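Local coordinates for amphoterin-induced protein 1 (Mus musculus, PDB 2XOT), which promotes the growth and fasciculation of neurites from hippocampal neurons and may mediate homophilic and heterophilic interaction between cells, at residues Leu111-Leu117 and Asp134-Gln139; Lys191-His197 and Leu219-Phe225; Ser11-Cys16 and Pro34-Tyr40. All blocks are in the same frame, centred on the assembly; numbering follows the deposited sequence.

Contact 1: Leu111-Leu117 and Asp134-Gln139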
# COMPACT_ATOMS: atom_id res chain seq x y z
N LEU B 111 -2.74 12.92 12.71
CA LEU B 111 -2.55 11.93 11.61
C LEU B 111 -3.82 11.16 11.31
O LEU B 111 -3.93 9.94 11.57
CB LEU B 111 -1.40 10.96 11.92
CG LEU B 111 -0.04 11.60 12.15
CD1 LEU B 111 0.92 10.58 12.76
CD2 LEU B 111 0.53 12.22 10.86
N GLN B 112 -4.78 11.88 10.73
CA GLN B 112 -6.11 11.33 10.49
C GLN B 112 -6.24 10.42 9.26
O GLN B 112 -7.28 9.77 9.08
CB GLN B 112 -7.14 12.47 10.40
CG GLN B 112 -7.22 13.27 11.70
CD GLN B 112 -8.58 13.97 11.89
OE1 GLN B 112 -9.38 14.05 10.96
NE2 GLN B 112 -8.83 14.46 13.09
N ALA B 113 -5.20 10.36 8.43
CA ALA B 113 -5.14 9.45 7.29
C ALA B 113 -4.16 8.31 7.50
O ALA B 113 -4.01 7.47 6.62
CB ALA B 113 -4.78 10.21 6.02
N LEU B 114 -3.51 8.27 8.67
CA LEU B 114 -2.46 7.28 8.94
C LEU B 114 -3.05 5.87 8.97
O LEU B 114 -4.09 5.63 9.62
CB LEU B 114 -1.74 7.55 10.26
CG LEU B 114 -0.37 6.85 10.37
CD1 LEU B 114 0.65 7.56 9.54
CD2 LEU B 114 0.10 6.80 11.80
N GLU B 115 -2.40 4.96 8.26
CA GLU B 115 -2.85 3.59 8.20
C GLU B 115 -1.98 2.65 9.04
O GLU B 115 -2.50 1.71 9.63
CB GLU B 115 -2.92 3.12 6.75
CG GLU B 115 -3.91 3.93 5.91
CD GLU B 115 -3.97 3.43 4.47
OE1 GLU B 115 -2.92 3.02 3.94
OE2 GLU B 115 -5.06 3.44 3.87
N VAL B 116 -0.66 2.88 9.06
CA VAL B 116 0.30 2.00 9.78
C VAL B 116 1.21 2.86 10.69
O VAL B 116 1.80 3.83 10.22
CB VAL B 116 1.18 1.24 8.78
CG1 VAL B 116 2.17 0.32 9.49
CG2 VAL B 116 0.34 0.45 7.76
N LEU B 117 1.30 2.50 11.97
CA LEU B 117 2.18 3.18 12.93
C LEU B 117 3.10 2.18 13.60
O LEU B 117 2.64 1.25 14.27
CB LEU B 117 1.34 3.89 13.98
CG LEU B 117 2.07 4.63 15.11
CD1 LEU B 117 3.18 5.54 14.53
CD2 LEU B 117 1.07 5.42 15.92
N ASP B 134 -8.85 9.94 17.45
CA ASP B 134 -9.31 10.42 16.14
C ASP B 134 -8.58 9.84 14.93
O ASP B 134 -8.77 10.28 13.79
CB ASP B 134 -9.35 11.95 16.10
CG ASP B 134 -10.49 12.53 16.95
OD1 ASP B 134 -11.65 12.09 16.78
OD2 ASP B 134 -10.22 13.41 17.79
N MET B 135 -7.77 8.82 15.15
CA MET B 135 -7.07 8.17 14.06
C MET B 135 -8.05 7.20 13.39
O MET B 135 -8.03 5.99 13.63
CB MET B 135 -5.83 7.48 14.59
CG MET B 135 -4.86 8.45 15.17
SD MET B 135 -3.41 7.57 15.76
CE MET B 135 -2.56 7.40 14.19
N ALA B 136 -8.94 7.75 12.57
CA ALA B 136 -10.04 6.95 12.02
C ALA B 136 -9.57 5.91 11.02
O ALA B 136 -10.30 4.97 10.73
CB ALA B 136 -11.09 7.86 11.37
N GLN B 137 -8.37 6.07 10.46
CA GLN B 137 -7.90 5.19 9.40
C GLN B 137 -6.81 4.22 9.84
O GLN B 137 -6.28 3.52 9.01
CB GLN B 137 -7.35 6.02 8.23
CG GLN B 137 -8.35 7.00 7.65
CD GLN B 137 -9.55 6.31 7.04
OE1 GLN B 137 -9.48 5.16 6.60
NE2 GLN B 137 -10.67 7.01 7.00
N LEU B 138 -6.47 4.20 11.13
CA LEU B 138 -5.33 3.43 11.63
C LEU B 138 -5.69 1.96 11.63
O LEU B 138 -6.61 1.55 12.35
CB LEU B 138 -4.89 3.87 13.02
CG LEU B 138 -3.57 3.24 13.53
CD1 LEU B 138 -2.41 3.75 12.67
CD2 LEU B 138 -3.34 3.57 14.98
N GLN B 139 -4.96 1.18 10.82
CA GLN B 139 -5.20 -0.25 10.64
C GLN B 139 -4.22 -1.17 11.41
O GLN B 139 -4.60 -2.24 11.88
CB GLN B 139 -5.20 -0.58 9.15
CG GLN B 139 -6.32 0.10 8.38
CD GLN B 139 -6.32 -0.22 6.89
OE1 GLN B 139 -5.50 -0.99 6.42
NE2 GLN B 139 -7.28 0.35 6.15
O HOH W 1 -5.63 7.43 11.31

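Contact 2: Lys191-His197 and Leu219-Phe225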
# COMPACT_ATOMS: atom_id res chain seq x y z
N LYS B 191 -9.22 -10.24 16.68
CA LYS B 191 -8.41 -11.23 17.38
C LYS B 191 -7.34 -11.79 16.46
O LYS B 191 -6.25 -12.18 16.92
CB LYS B 191 -9.28 -12.40 17.91
CG LYS B 191 -10.41 -12.06 18.88
CD LYS B 191 -11.44 -13.24 18.98
CE LYS B 191 -12.39 -13.08 20.14
NZ LYS B 191 -13.46 -14.14 20.21
N ASN B 192 -7.66 -11.88 15.17
CA ASN B 192 -6.73 -12.43 14.18
C ASN B 192 -5.38 -11.69 14.14
O ASN B 192 -4.35 -12.28 13.83
CB ASN B 192 -7.38 -12.39 12.80
CG ASN B 192 -6.59 -13.12 11.77
OD1 ASN B 192 -6.05 -12.52 10.85
ND2 ASN B 192 -6.58 -14.43 11.86
N GLY B 193 -5.40 -10.39 14.44
CA GLY B 193 -4.17 -9.58 14.48
C GLY B 193 -3.78 -9.04 15.84
O GLY B 193 -3.08 -8.05 15.92
N LEU B 194 -4.23 -9.68 16.91
CA LEU B 194 -3.88 -9.28 18.26
C LEU B 194 -2.76 -10.19 18.76
O LEU B 194 -3.02 -11.34 19.13
CB LEU B 194 -5.09 -9.40 19.18
CG LEU B 194 -4.88 -8.96 20.62
CD1 LEU B 194 -4.28 -7.51 20.65
CD2 LEU B 194 -6.22 -9.07 21.40
N TYR B 195 -1.53 -9.67 18.73
CA TYR B 195 -0.34 -10.47 19.02
C TYR B 195 0.10 -10.27 20.48
O TYR B 195 0.41 -9.16 20.91
CB TYR B 195 0.81 -10.18 18.02
CG TYR B 195 0.52 -10.47 16.55
CD1 TYR B 195 0.70 -11.74 16.01
CD2 TYR B 195 0.10 -9.47 15.69
CE1 TYR B 195 0.45 -12.01 14.67
CE2 TYR B 195 -0.17 -9.74 14.35
CZ TYR B 195 0.00 -11.01 13.85
OH TYR B 195 -0.25 -11.27 12.52
N LEU B 196 0.11 -11.36 21.24
CA LEU B 196 0.37 -11.32 22.66
C LEU B 196 1.51 -12.26 23.09
O LEU B 196 1.73 -12.46 24.29
CB LEU B 196 -0.91 -11.66 23.44
CG LEU B 196 -2.14 -10.78 23.18
CD1 LEU B 196 -3.40 -11.33 23.87
CD2 LEU B 196 -1.93 -9.31 23.60
N HIS B 197 2.23 -12.80 22.11
CA HIS B 197 3.25 -13.82 22.38
C HIS B 197 4.49 -13.17 23.00
O HIS B 197 4.71 -11.96 22.89
CB HIS B 197 3.63 -14.61 21.10
CG HIS B 197 4.09 -13.76 19.97
ND1 HIS B 197 5.42 -13.49 19.72
CD2 HIS B 197 3.39 -13.04 19.06
CE1 HIS B 197 5.52 -12.67 18.70
NE2 HIS B 197 4.30 -12.38 18.28
N LEU B 219 -6.61 -18.66 13.85
CA LEU B 219 -6.25 -17.25 13.80
C LEU B 219 -4.72 -17.13 13.71
O LEU B 219 -4.00 -17.84 14.40
CB LEU B 219 -6.75 -16.53 15.05
CG LEU B 219 -8.25 -16.59 15.34
CD1 LEU B 219 -8.59 -15.72 16.55
CD2 LEU B 219 -9.12 -16.19 14.12
N SER B 220 -4.25 -16.23 12.85
CA SER B 220 -2.82 -16.06 12.57
C SER B 220 -2.03 -15.69 13.78
O SER B 220 -0.90 -16.13 13.94
CB SER B 220 -2.62 -14.97 11.54
OG SER B 220 -3.37 -15.28 10.40
N SER B 221 -2.63 -14.87 14.64
CA SER B 221 -2.00 -14.44 15.89
C SER B 221 -1.56 -15.64 16.75
O SER B 221 -0.58 -15.56 17.49
CB SER B 221 -2.95 -13.50 16.67
OG SER B 221 -4.19 -14.12 16.97
N VAL B 222 -2.29 -16.75 16.64
CA VAL B 222 -1.91 -18.00 17.30
C VAL B 222 -1.11 -18.94 16.39
O VAL B 222 -0.02 -19.39 16.75
CB VAL B 222 -3.16 -18.74 17.83
CG1 VAL B 222 -2.83 -20.18 18.21
CG2 VAL B 222 -3.73 -18.00 19.04
N MET B 223 -1.63 -19.23 15.20
CA MET B 223 -0.95 -20.16 14.28
C MET B 223 0.51 -19.75 13.96
O MET B 223 1.40 -20.60 13.92
CB MET B 223 -1.75 -20.34 12.99
CG MET B 223 -3.15 -20.88 13.19
SD MET B 223 -3.29 -22.36 14.21
CE MET B 223 -3.60 -21.60 15.77
N ASP B 224 0.77 -18.46 13.76
CA ASP B 224 2.13 -18.04 13.41
C ASP B 224 3.13 -18.10 14.58
O ASP B 224 4.33 -18.11 14.35
CB ASP B 224 2.10 -16.62 12.82
CG ASP B 224 1.33 -16.53 11.54
OD1 ASP B 224 1.11 -17.55 10.89
OD2 ASP B 224 0.95 -15.42 11.15
N PHE B 225 2.64 -18.17 15.81
CA PHE B 225 3.46 -17.95 17.02
C PHE B 225 3.16 -18.88 18.17
O PHE B 225 3.45 -18.55 19.33
CB PHE B 225 3.28 -16.51 17.48
CG PHE B 225 3.77 -15.52 16.48
CD1 PHE B 225 5.13 -15.32 16.32
CD2 PHE B 225 2.90 -14.79 15.70
CE1 PHE B 225 5.61 -14.42 15.38
CE2 PHE B 225 3.38 -13.90 14.76
CZ PHE B 225 4.73 -13.71 14.61
O HOH W 2 1.57 -13.04 11.25
O HOH W 3 0.35 -13.85 19.13

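Contact 3: Ser11-Cys16 and Pro34-Tyr40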
# COMPACT_ATOMS: atom_id res chain seq x y z
N SER B 11 17.10 21.84 -5.91
CA SER B 11 16.19 21.34 -4.80
C SER B 11 16.45 20.21 -3.79
O SER B 11 15.69 20.09 -2.83
CB SER B 11 14.74 21.18 -5.31
OG SER B 11 14.46 19.89 -5.85
N CYS B 12 17.53 19.48 -3.93
CA CYS B 12 17.81 18.32 -3.12
C CYS B 12 18.55 18.80 -1.89
O CYS B 12 19.63 19.33 -2.02
CB CYS B 12 18.69 17.34 -3.87
SG CYS B 12 18.80 15.75 -3.10
N PRO B 13 17.99 18.56 -0.68
CA PRO B 13 18.69 18.98 0.53
C PRO B 13 20.04 18.32 0.63
O PRO B 13 20.30 17.38 -0.11
CB PRO B 13 17.78 18.51 1.65
CG PRO B 13 16.44 18.40 1.01
CD PRO B 13 16.70 17.92 -0.36
N ALA B 14 20.85 18.77 1.58
CA ALA B 14 22.29 18.50 1.62
C ALA B 14 22.73 17.03 1.68
O ALA B 14 23.57 16.59 0.88
CB ALA B 14 22.91 19.25 2.82
N ASN B 15 22.23 16.28 2.63
CA ASN B 15 22.68 14.90 2.82
C ASN B 15 21.68 13.85 2.29
O ASN B 15 21.58 12.73 2.81
CB ASN B 15 22.96 14.69 4.31
CG ASN B 15 24.17 15.46 4.77
OD1 ASN B 15 25.29 15.02 4.57
ND2 ASN B 15 23.95 16.62 5.34
N CYS B 16 20.99 14.21 1.21
CA CYS B 16 19.94 13.38 0.63
C CYS B 16 20.25 12.95 -0.78
O CYS B 16 20.97 13.62 -1.52
CB CYS B 16 18.63 14.14 0.62
SG CYS B 16 18.06 14.57 2.24
N PRO B 34 17.32 17.53 7.49
CA PRO B 34 17.72 18.41 6.39
C PRO B 34 16.81 19.62 6.16
O PRO B 34 15.58 19.49 6.14
CB PRO B 34 17.67 17.48 5.18
CG PRO B 34 18.10 16.18 5.73
CD PRO B 34 17.42 16.11 7.08
N GLN B 35 17.44 20.79 5.98
CA GLN B 35 16.71 22.03 5.70
C GLN B 35 16.06 22.04 4.31
O GLN B 35 16.57 21.43 3.38
CB GLN B 35 17.68 23.22 5.79
CG GLN B 35 18.07 23.61 7.22
CD GLN B 35 18.81 24.96 7.27
OE1 GLN B 35 20.05 25.00 7.38
NE2 GLN B 35 18.05 26.06 7.19
N SER B 36 14.96 22.78 4.18
CA SER B 36 14.33 23.05 2.89
C SER B 36 13.93 21.76 2.18
O SER B 36 14.38 21.46 1.07
CB SER B 36 15.22 23.94 1.99
OG SER B 36 15.18 25.30 2.42
N LEU B 37 13.06 21.01 2.85
CA LEU B 37 12.51 19.78 2.28
C LEU B 37 11.50 20.12 1.19
O LEU B 37 10.57 20.89 1.42
CB LEU B 37 11.84 18.95 3.37
CG LEU B 37 12.77 18.38 4.45
CD1 LEU B 37 11.93 17.82 5.61
CD2 LEU B 37 13.76 17.34 3.88
N PRO B 38 11.68 19.57 -0.03
CA PRO B 38 10.82 19.97 -1.14
C PRO B 38 9.37 19.52 -0.97
O PRO B 38 9.09 18.46 -0.43
CB PRO B 38 11.46 19.32 -2.37
CG PRO B 38 12.68 18.64 -1.90
CD PRO B 38 12.72 18.60 -0.43
N SER B 39 8.44 20.35 -1.44
CA SER B 39 7.02 20.06 -1.24
C SER B 39 6.52 18.87 -2.05
O SER B 39 5.48 18.30 -1.72
CB SER B 39 6.19 21.29 -1.58
OG SER B 39 6.68 21.85 -2.76
N TYR B 40 7.24 18.51 -3.11
CA TYR B 40 6.91 17.32 -3.92
C TYR B 40 7.18 15.97 -3.24
O TYR B 40 6.79 14.92 -3.77
CB TYR B 40 7.59 17.39 -5.31
CG TYR B 40 9.11 17.46 -5.31
CD1 TYR B 40 9.87 16.42 -4.81
CD2 TYR B 40 9.79 18.54 -5.84
CE1 TYR B 40 11.24 16.46 -4.80
CE2 TYR B 40 11.17 18.60 -5.84
CZ TYR B 40 11.89 17.56 -5.32
OH TYR B 40 13.28 17.58 -5.33
O HOH W 4 19.53 21.21 2.86

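Contact 1: Leu111-Leu117 and Asp134-Gln139
Leu138 packs against Leu114 and Leu117 where two successive leucine-rich repeats meet. Its side chain can be followed outward. CB lies 3.9 Å from the backbone O of Leu114. With CG set opposite the backbone N (chi1 -171°), the chain runs alongside that of Leu114, both pointing the same way. At the fork of CG, the CD1 branch does the touching. This methyl sits 4.0 Å from CD2 of Leu114 and the same distance from CB of Leu117, and it also brushes the peptide of Glu115. Met135 reaches the same apolar patch from the other end of its turn. Its chain bends at the thioether (chi3 82°) and brings CE to 3.6 Å from CD2 of Leu114. Beyond the two segments, Leu93 of the preceding strand touches Leu111, Leu114 and Leu117, and Phe108 meets Met135.

The backbones pair next to these side chains. Gln139 N donates to Glu115 O at 2.8 Å, with an N-H...O angle of 155°. This bond leads into the parallel pairing of strands 116-118 and 140-142. Two type I turns, Leu111-Leu114 and Met135-Leu138, lie side by side before it. A water bridges them: it donates to Leu111 O and Leu114 O and accepts from Gln137 N at 3.2 Å. On the outer side, CG of Gln137 rests 3.3 Å from Gln112 O, while its OE1 is held by Lys164.

The chemistry is divided. Leucine and methionine methyls pack together on the inner side of the join through apolar contacts. The carbonyls of Leu111 and Leu114 point into the join between the turns, and the shared water supplies them with donors.

Contact 2: Lys191-His197 and Leu219-Phe225
Within the C-terminal LRRCT cap, a short helix packs on the outermost strand of the solenoid sheet, Ser221 and Phe225 meeting Lys191, Tyr195 and His197. Ser221 sits in the short helix 220-223. Its OG lies between its own backbone N and carbonyl carbon (chi1 58°), which turns the hydroxyl to donate to Lys191 O at 2.8 Å. Leu194 N reaches the same oxygen from the other face of the carbonyl plane at 3.2 Å, so two donors grip it. CB of Ser221 also lies 3.3 Å from Leu194 O. Beside this, Ser221 N makes a weak bond to Asn192 O. Leu219, at the N-cap of the helix, presses CD1 against CB of Lys191 at 3.7 Å, and Trp214 of helix 205-216 touches both side chains.

Further along, three rings gather. Those of His197 and Phe225 form an offset stack with planes nearly parallel (4°) and centroids 3.9 Å apart. CB of Phe225 adds a CH-pi contact over the same imidazole. The phenol of Tyr195 stands almost perpendicular to the Phe225 ring (89°), and its CE1 comes to 3.5 Å from CE2 of Phe225, near that ring's plane. A water links Tyr195 OH to Asp224 OD2. A second water accepts from Leu196 N at 3.3 Å and donates to Ser221 O. The cluster extends across the dimer: Tyr40 of the second subunit meets the Phe225 ring, and Ser20 of that subunit packs on Tyr195.

A short helix laid against the final strand, within a domain tied by the disulfides Cys203-Cys231 and Cys205-Cys248, is the arrangement of an LRRCT cap closing the end of a leucine-rich repeat solenoid.

Contact 3: Ser11-Cys16 and Pro34-Tyr40
Ser11 and Tyr40 meet through their hydroxyls, 2.6 Å apart from OG to OH, in a hydrogen bond that either could donate. Ser11 OG comes to the phenol at its edge, in the plane of the ring. Tyr40 has its CG between the backbone N and the carbonyl carbon (chi1 60°), which folds the ring back beside Pro38. CB of Pro38 lies 3.4 Å above one face of that ring, toward the rim. Tyr40 is therefore held on a face by proline and at its edge by serine.

The prolines are turned inward. Pro13 and Pro38 reach toward each other, with CG of Pro13 4.0 Å from CD of Pro38. CB of Pro13 also meets CB of Pro34 at 3.7 Å, while CG approaches CD2 of Leu37. Next to them, SG of Cys16 rests 3.8 Å from CG of Pro34. That sulfur is joined to Cys25, and Cys12 to Cys18. Leu23 of strand 22-24 touches Pro13, Leu37 and Pro38. A water accepts from Ala14 N and donates to Gln35 O, bridging the loops at their outer side.

The ring of Tyr40 also meets Phe225 of the second subunit. An alanine in place of Tyr40 would probably leave Ser11 OG without its mate and a gap beside Pro38, and take away one aromatic neighbour of that Phe225.

The two loops, in the LRRNT cap and at the start of the first repeat, are thus joined mainly by apolar contacts of rigid proline rings and a disulfide sulfur. A single direct hydrogen bond ties them at one end.

In the fold
Contacts 3, 1 and 2 lie in turn in the N-terminal cap, between the fourth and fifth repeats and in the C-terminal cap, all in the leucine-rich repeat part of an extracellular region that also carries an Ig-like domain. The centre of contact 1 is about 22 Å from that of contact 2 and 26 Å from that of contact 3. Contacts 2 and 3 are about 41 Å apart between centres within one chain, yet in the dimer Phe225 of one subunit meets Tyr40 of the other. Tyr40 opens the first repeat, consistent with a homodimer mediated by the repeat region, the C-terminal cap taking part. The N-linked sugar on Asn50 is about 13 Å from the Pro34 side chain.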